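Virulence associated protein VAPB (Rhodococcus equi, PDB 4CV7) is a plasmid-encoded virulence-associated protein whose molecular role is not established, its C-terminal part forming an eight-stranded antiparallel barrel. Local coordinates at residues F21-Y24 with V30-G33. Numbering follows the deposited sequence. Where two conformers were deposited one is given.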
loop_
_atom_site.group_PDB
_atom_site.type_symbol
_atom_site.label_atom_id
_atom_site.label_comp_id
_atom_site.label_asym_id
_atom_site.label_seq_id
_atom_site.Cartn_x
_atom_site.Cartn_y
_atom_site.Cartn_z
ATOM N N PHE A 21 0.036 6.322 -3.656
ATOM C CA PHE A 21 0.889 5.206 -3.413
ATOM C C PHE A 21 1.004 4.315 -4.680
ATOM O O PHE A 21 -0.011 4.099 -5.350
ATOM C CB PHE A 21 0.317 4.293 -2.264
ATOM C CG PHE A 21 0.522 4.785 -0.871
ATOM C CD1 PHE A 21 -0.181 5.881 -0.404
ATOM C CD2 PHE A 21 1.413 4.150 0.002
ATOM C CE1 PHE A 21 -0.020 6.352 0.892
ATOM C CE2 PHE A 21 1.587 4.647 1.312
ATOM C CZ PHE A 21 0.847 5.715 1.728
ATOM N N HIS A 22 2.185 3.768 -4.903
ATOM C CA HIS A 22 2.405 2.658 -5.871
ATOM C C HIS A 22 3.112 1.591 -5.122
ATOM O O HIS A 22 4.041 1.797 -4.340
ATOM C CB HIS A 22 3.208 3.104 -7.065
ATOM C CG HIS A 22 2.440 4.051 -7.910
ATOM N ND1 HIS A 22 2.630 5.401 -7.874
ATOM C CD2 HIS A 22 1.499 3.826 -8.847
ATOM C CE1 HIS A 22 1.835 5.978 -8.771
ATOM N NE2 HIS A 22 1.155 5.038 -9.382
ATOM N N VAL A 23 2.717 0.384 -5.373
ATOM C CA VAL A 23 3.473 -0.780 -4.944
ATOM C C VAL A 23 3.684 -1.728 -6.090
ATOM O O VAL A 23 2.729 -2.048 -6.823
ATOM C CB VAL A 23 2.766 -1.608 -3.797
ATOM C CG1 VAL A 23 3.547 -2.823 -3.363
ATOM C CG2 VAL A 23 2.464 -0.714 -2.622
ATOM N N TYR A 24 4.860 -2.282 -6.221
ATOM C CA TYR A 24 5.193 -3.260 -7.272
ATOM C C TYR A 24 5.258 -4.615 -6.574
ATOM O O TYR A 24 6.144 -4.853 -5.737
ATOM C CB TYR A 24 6.477 -2.855 -7.981
ATOM C CG TYR A 24 6.285 -1.424 -8.529
ATOM C CD1 TYR A 24 5.491 -1.261 -9.645
ATOM C CD2 TYR A 24 6.726 -0.263 -7.884
ATOM C CE1 TYR A 24 5.186 -0.023 -10.154
ATOM C CE2 TYR A 24 6.367 1.013 -8.411
ATOM C CZ TYR A 24 5.618 1.090 -9.526
ATOM O OH TYR A 24 5.188 2.223 -10.161
ATOM N N VAL A 30 0.811 -4.264 -10.049
ATOM C CA VAL A 30 1.044 -2.958 -9.567
ATOM C C VAL A 30 -0.198 -2.440 -8.786
ATOM O O VAL A 30 -1.306 -2.547 -9.292
ATOM C CB VAL A 30 1.345 -1.951 -10.727
ATOM C CG1 VAL A 30 1.508 -0.597 -10.172
ATOM C CG2 VAL A 30 2.518 -2.429 -11.581
ATOM N N PHE A 31 0.039 -1.930 -7.562
ATOM C CA PHE A 31 -1.019 -1.289 -6.739
ATOM C C PHE A 31 -0.946 0.211 -7.020
ATOM O O PHE A 31 0.110 0.796 -6.795
ATOM C CB PHE A 31 -0.829 -1.608 -5.318
ATOM C CG PHE A 31 -1.881 -0.999 -4.414
ATOM C CD1 PHE A 31 -3.146 -1.516 -4.392
ATOM C CD2 PHE A 31 -1.620 0.131 -3.640
ATOM C CE1 PHE A 31 -4.140 -0.942 -3.568
ATOM C CE2 PHE A 31 -2.616 0.646 -2.789
ATOM C CZ PHE A 31 -3.855 0.161 -2.841
ATOM N N ASP A 32 -2.100 0.777 -7.337
ATOM C CA ASP A 32 -2.295 2.239 -7.455
ATOM C C ASP A 32 -3.257 2.652 -6.369
ATOM O O ASP A 32 -4.463 2.287 -6.477
ATOM C CB ASP A 32 -2.886 2.561 -8.836
ATOM C CG ASP A 32 -2.987 4.066 -9.194
ATOM O OD1 ASP A 32 -2.888 4.984 -8.396
ATOM O OD2 ASP A 32 -3.174 4.374 -10.381
ATOM N N GLY A 33 -2.787 3.425 -5.420
ATOM C CA GLY A 33 -3.706 3.866 -4.345
ATOM C C GLY A 33 -3.698 5.342 -4.077
ATOM O O GLY A 33 -2.710 6.024 -4.255
#
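Phe21 and Gly33 form an antiparallel hydrogen-bonded pair: Phe21 N donates to Gly33 O at 2.8 Å, and Gly33 N returns a nearly straight bond (175°) to Phe21 O. Two residues along, Val23 and Phe31 repeat the exchange, with Phe31 N reaching Val23 O at 2.8 Å and Val23 N giving Phe31 O a more bent bond at 156°. Both oxygens of this second pair also take a CA-H contact, His22 CA lying 3.1 Å from Phe31 O and Val30 CA approaching Val23 O. The backbones of His22 and Tyr24 bond instead to strand 4-14, those of Val30 and Asp32 to strand 100-108. On the partly exposed face, His22 and Asp32 point the same way without bonding, NE2 to OD1 being 4.2 Å. Asp32 OD1 forms a salt bridge with Lys20 NZ; the His22 side chain is about 2 Å from a bound cobalt ion, probably coordinating it through NE2, as ND1 bonds weakly to Asn11 OD1. With Val30 CG1 anti to the backbone N (chi1 177°), both methyls lie alongside the Tyr24 ring, CG1 3.7 Å from CE1. The other face, with Phe21, Val23 and Phe31, is buried with Phe65 and Trp107, as expected of a beta hairpin in a closed antiparallel Greek-key barrel.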